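Local coordinates for protein flagellin (Burkholderia pseudomallei, PDB 4CFI) that probably polymerises into the filament of the bacterial flagellum, and carries epitopes that the immune system recognises, at residues Ser196-Asp199 with Gln200-Thr204; Gly65-Ile68 with Leu69-Ser72. One frame throughout, in Å; residues are numbered along the deposited sequence.

Interaction 1: residues Ser196-Asp199 with Gln200-Thr204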
ATOM      1  N   SER A 196      -8.118 -23.300  20.977  1.00 10.76           N
ATOM      2  CA  SER A 196      -8.768 -22.652  22.112  1.00 11.69           C
ATOM      3  C   SER A 196      -9.594 -21.437  21.686  1.00 10.87           C
ATOM      4  O   SER A 196      -9.379 -20.847  20.621  1.00 10.34           O
ATOM      5  CB  SER A 196      -7.719 -22.179  23.124  1.00 12.45           C
ATOM      6  OG  SER A 196      -6.991 -21.065  22.624  1.00 13.22           O
ATOM      7  N   ALA A 197     -10.504 -21.014  22.557  1.00 12.37           N
ATOM      8  CA  ALA A 197     -11.289 -19.798  22.323  1.00 12.97           C
ATOM      9  C   ALA A 197     -10.378 -18.587  22.088  1.00 11.76           C
ATOM     10  O   ALA A 197     -10.640 -17.770  21.216  1.00 12.38           O
ATOM     11  CB  ALA A 197     -12.233 -19.535  23.492  1.00 14.43           C
ATOM     12  N   THR A 198      -9.289 -18.498  22.839  0.75 11.69           N
ATOM     13  CA  THR A 198      -8.370 -17.385  22.694  0.75 12.16           C
ATOM     14  C   THR A 198      -7.676 -17.420  21.329  0.75 11.33           C
ATOM     15  O   THR A 198      -7.533 -16.383  20.676  0.75 11.07           O
ATOM     16  CB  THR A 198      -7.328 -17.373  23.830  0.75 13.38           C
ATOM     17  OG1 THR A 198      -7.985 -17.131  25.083  0.75 17.20           O
ATOM     18  CG2 THR A 198      -6.270 -16.287  23.593  0.75 14.12           C
ATOM     19  N   ASP A 199      -7.250 -18.601  20.887  1.00 10.52           N
ATOM     20  CA  ASP A 199      -6.657 -18.708  19.557  1.00 11.01           C
ATOM     21  C   ASP A 199      -7.672 -18.386  18.458  1.00  9.59           C
ATOM     22  O   ASP A 199      -7.308 -17.803  17.446  1.00  9.25           O
ATOM     23  CB  ASP A 199      -6.076 -20.096  19.297  1.00 12.77           C
ATOM     24  CG  ASP A 199      -4.736 -20.338  19.990  1.00 16.42           C
ATOM     25  OD1 ASP A 199      -4.071 -19.377  20.384  1.00 21.21           O
ATOM     26  OD2 ASP A 199      -4.348 -21.512  20.105  1.00 25.06           O
ATOM     27  N   GLN A 200      -8.924 -18.776  18.644  1.00  9.62           N
ATOM     28  CA  GLN A 200      -9.965 -18.456  17.671  1.00  9.49           C
ATOM     29  C   GLN A 200     -10.140 -16.934  17.570  1.00  9.98           C
ATOM     30  O   GLN A 200     -10.195 -16.377  16.463  1.00 11.07           O
ATOM     31  CB  GLN A 200     -11.282 -19.131  17.996  1.00 10.69           C
ATOM     32  CG  GLN A 200     -11.213 -20.648  17.864  1.00 10.36           C
ATOM     33  CD  GLN A 200     -12.491 -21.341  18.271  1.00 12.45           C
ATOM     34  OE1 GLN A 200     -13.583 -20.757  18.224  1.00 18.57           O
ATOM     35  NE2 GLN A 200     -12.376 -22.589  18.669  1.00 13.16           N
ATOM     36  N   ALA A 201     -10.167 -16.255  18.716  1.00 10.38           N
ATOM     37  CA  ALA A 201     -10.274 -14.794  18.751  1.00 10.71           C
ATOM     38  C   ALA A 201      -9.038 -14.136  18.133  1.00  9.67           C
ATOM     39  O   ALA A 201      -9.143 -13.121  17.422  1.00 10.98           O
ATOM     40  CB  ALA A 201     -10.475 -14.302  20.190  1.00 11.84           C
ATOM     41  N   ASN A 202      -7.853 -14.667  18.407  1.00  9.58           N
ATOM     42  CA  ASN A 202      -6.645 -14.110  17.823  1.00 10.28           C
ATOM     43  C   ASN A 202      -6.690 -14.194  16.298  1.00  8.90           C
ATOM     44  O   ASN A 202      -6.290 -13.259  15.601  1.00  9.40           O
ATOM     45  CB  ASN A 202      -5.399 -14.842  18.331  1.00 11.49           C
ATOM     46  CG  ASN A 202      -5.073 -14.553  19.790  1.00 12.65           C
ATOM     47  OD1 ASN A 202      -5.619 -13.633  20.404  1.00 14.08           O
ATOM     48  ND2 ASN A 202      -4.161 -15.345  20.347  1.00 13.16           N
ATOM     49  N   ALA A 203      -7.168 -15.320  15.772  1.00  7.81           N
ATOM     50  CA  ALA A 203      -7.275 -15.497  14.321  1.00  8.49           C
ATOM     51  C   ALA A 203      -8.258 -14.501  13.696  1.00  8.84           C
ATOM     52  O   ALA A 203      -7.977 -13.913  12.649  1.00  9.48           O
ATOM     53  CB  ALA A 203      -7.675 -16.928  13.995  1.00  9.11           C
ATOM     54  N   THR A 204      -9.420 -14.325  14.316  1.00  9.44           N
ATOM     55  CA  THR A 204     -10.391 -13.349  13.855  1.00 10.69           C
ATOM     56  C   THR A 204      -9.780 -11.953  13.798  1.00  9.41           C
ATOM     57  O   THR A 204      -9.973 -11.228  12.820  1.00 10.37           O
ATOM     58  CB  THR A 204     -11.624 -13.391  14.770  1.00 12.60           C
ATOM     59  OG1 THR A 204     -12.206 -14.692  14.671  1.00 15.57           O
ATOM     60  CG2 THR A 204     -12.643 -12.347  14.403  1.00 13.98           C
TER
HETATM   61  O   HOH W   1      -3.285 -17.506  18.456  1.00 24.41           O

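Interaction 2: residues Gly65-Ile68 with Leu69-Ser72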
ATOM      1  N   GLY A  65       3.640  31.716 -10.556  1.00 17.13           N
ATOM      2  CA  GLY A  65       2.342  31.913  -9.911  1.00 18.07           C
ATOM      3  C   GLY A  65       1.300  30.863 -10.262  1.00 15.97           C
ATOM      4  O   GLY A  65       0.186  30.890  -9.727  1.00 20.40           O
ATOM      5  N   LYS A  66       1.656  29.936 -11.150  1.00 14.09           N
ATOM      6  CA  LYS A  66       0.707  28.920 -11.612  1.00 13.82           C
ATOM      7  C   LYS A  66       1.025  27.554 -11.007  1.00 11.84           C
ATOM      8  O   LYS A  66       2.133  27.036 -11.172  1.00 11.09           O
ATOM      9  CB  LYS A  66       0.742  28.841 -13.126  1.00 16.75           C
ATOM     10  CG  LYS A  66       0.582  30.204 -13.786  1.00 20.21           C
ATOM     11  CD  LYS A  66      -0.672  30.942 -13.319  1.00 23.09           C
ATOM     12  CE  LYS A  66      -1.035  32.109 -14.230  1.00 25.98           C
ATOM     13  NZ  LYS A  66      -0.097  33.262 -14.155  1.00 29.66           N
ATOM     14  N   ASN A  67       0.061  26.970 -10.296  1.00 10.83           N
ATOM     15  CA  ASN A  67       0.279  25.668  -9.638  1.00  9.33           C
ATOM     16  C   ASN A  67       0.593  24.581 -10.651  1.00  9.23           C
ATOM     17  O   ASN A  67       0.001  24.514 -11.734  1.00 11.48           O
ATOM     18  CB  ASN A  67      -0.948  25.240  -8.826  1.00  9.51           C
ATOM     19  CG  ASN A  67      -0.946  25.799  -7.414  1.00  9.48           C
ATOM     20  OD1 ASN A  67      -0.111  26.638  -7.061  1.00 10.20           O
ATOM     21  ND2 ASN A  67      -1.876  25.333  -6.597  1.00  9.70           N
ATOM     22  N   ILE A  68       1.532  23.707 -10.299  1.00  9.02           N
ATOM     23  CA  ILE A  68       1.934  22.622 -11.213  1.00 10.22           C
ATOM     24  C   ILE A  68       1.850  21.206 -10.614  1.00  9.06           C
ATOM     25  O   ILE A  68       1.987  20.242 -11.370  1.00  9.81           O
ATOM     26  CB  ILE A  68       3.301  22.866 -11.883  1.00 12.47           C
ATOM     27  CG1 ILE A  68       4.374  23.022 -10.830  1.00 12.44           C
ATOM     28  CG2 ILE A  68       3.242  24.083 -12.815  1.00 13.98           C
ATOM     29  CD1 ILE A  68       5.757  23.174 -11.432  0.50 11.01           C
ATOM     30  N   LEU A  69       1.612  21.055  -9.295  1.00  8.36           N
ATOM     31  CA  LEU A  69       1.564  19.712  -8.687  1.00  9.15           C
ATOM     32  C   LEU A  69       0.221  19.362  -8.044  1.00  8.80           C
ATOM     33  O   LEU A  69       0.128  18.346  -7.354  1.00 10.13           O
ATOM     34  CB  LEU A  69       2.695  19.513  -7.669  1.00  9.44           C
ATOM     35  CG  LEU A  69       4.113  19.433  -8.214  1.00  9.27           C
ATOM     36  CD1 LEU A  69       5.106  19.179  -7.081  1.00  9.98           C
ATOM     37  CD2 LEU A  69       4.236  18.369  -9.301  1.00  9.80           C
ATOM     38  N   ASP A  70      -0.826  20.133  -8.318  1.00  9.93           N
ATOM     39  CA  ASP A  70      -2.161  19.814  -7.820  1.00 10.87           C
ATOM     40  C   ASP A  70      -3.103  19.294  -8.908  1.00 10.75           C
ATOM     41  O   ASP A  70      -4.296  19.216  -8.674  1.00 12.48           O
ATOM     42  CB  ASP A  70      -2.767  21.022  -7.086  1.00 10.82           C
ATOM     43  CG  ASP A  70      -3.082  22.179  -7.986  1.00 11.09           C
ATOM     44  OD1 ASP A  70      -2.789  22.093  -9.197  1.00 11.99           O
ATOM     45  OD2 ASP A  70      -3.604  23.198  -7.460  1.00 12.32           O
ATOM     46  N   GLY A  71      -2.555  18.908 -10.062  1.00 11.51           N
ATOM     47  CA  GLY A  71      -3.339  18.408 -11.188  1.00 13.24           C
ATOM     48  C   GLY A  71      -3.870  19.504 -12.099  1.00 14.23           C
ATOM     49  O   GLY A  71      -4.298  19.239 -13.231  1.00 19.00           O
ATOM     50  N   SER A  72      -3.801  20.754 -11.655  1.00 14.49           N
ATOM     51  CA  SER A  72      -4.471  21.839 -12.365  1.00 16.19           C
ATOM     52  C   SER A  72      -3.737  22.320 -13.614  1.00 16.18           C
ATOM     53  O   SER A  72      -4.342  23.002 -14.453  1.00 21.07           O
ATOM     54  CB  SER A  72      -4.765  23.027 -11.432  1.00 14.37           C
ATOM     55  OG  SER A  72      -3.589  23.703 -11.034  1.00 15.96           O
TER

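Interaction 1: residues Ser196-Asp199 with Gln200-Thr204
The amide of Asn-202 presents one face to the carbonyl oxygen of Thr-198, which stands over the middle of the group with CG only 3.2 Å from Thr-198 O. In the Thr-198 conformer described here, one of two and so less certain, CG2 lies 4.0 Å from Asn-202 ND2, the two side chains running alongside each other and pointing the same way. The carboxylate of Asp-199 is turned 51° from this amide, and its OD1 stays 4.0 Å from Asn-202 ND2. A water closes that gap, donating to Asp-199 OD1 over 2.8 Å and accepting from Asn-202 ND2. Asp-199 OD2 is engaged by a salt bridge from Lys-116 on strand 111-119, so the carboxylate ties the helix start to the neighbouring sheet.

All this sits on the first turns of helix 197-213, within the flagellin D2 region. Ser-196 is the N-cap: its OG accepts from Asp-199 N at 3.0 Å with an N-H...O angle of 165°, occupying an amide that has no carbonyl of a preceding turn to bind. Regular i to i+4 bonds then begin at Gln-200 N to Ser-196 O (2.9 Å) and run on through Ala-203. CG beside the backbone N (chi1 -67°) sends the extended chain of Gln-200 back toward the helix start; CG lies 3.3 Å from Ser-196 O, and NE2 bonds to Leu-195 O. One turn on, Gln-200 O accepts twice from Thr-204, from its N and from its OG1 (3.2 Å).

Interaction 2: residues Gly65-Ile68 with Leu69-Ser72
The bond between Asn-67 and Asp-70 is well aimed by the donor and off-plane at the acceptor. Asn-67 ND2 donates to Asp-70 OD2 over 2.9 Å, almost straight and within the plane of its own amide, yet it meets that oxygen from above the carboxylate, 61° out of its plane. The two groups stand 71° apart, and the carboxylate also rests against the methylene, with Asn-67 CB 3.6 Å from Asp-70 OD2. Asp-70 holds its carboxylate between the backbone N and the carbonyl carbon (chi1 68°), which turns OD1 to the chain ahead. There OD1 accepts from Ser-72 N at 3.0 Å, the bond that defines an Asx turn, and from Ser-72 OG at 2.6 Å, which meets the syn lone pair of OD1. Three donors thus fix the rotation of the carboxylate and probably favour its charged form.

Ile-68 and Leu-69, between the polar pair, are buried. Leu-69 CD2 packs 3.6 Å from Ile-68 O. Asn-67 ND2 also donates to Ser-59 O near the end of helix 37-60, while backbone bonds join Ile-68 to Thr-61 and Leu-69 to Met-96. The turn that follows the hairpin of strands 62-63 and 66-67 packs on helix 2-31 through Ile-68, on Thr-8 and Ala-9, and Leu-69, on Leu-13, and the chain runs on to strand 74-79.

In the fold
Both contacts are local and lie far from each other: their centres are 51 Å apart, their nearest atoms about 37 Å, and they fall on opposite sides of the chain's centre, which is 26 to 27 Å from each. Interaction 2 comes first in sequence, in the N-terminal helical region, where it links a short hairpin to the long helices. Interaction 1 belongs to the D2 region, at the start of a helix that packs beside a three-stranded sheet. In interaction 2 an aspartate accepts from the backbone, whereas in interaction 1 a serine caps the helix and the aspartate turns to Lys-116 and a water. Residues 65-72 are partly buried; 196-204 lie at the surface.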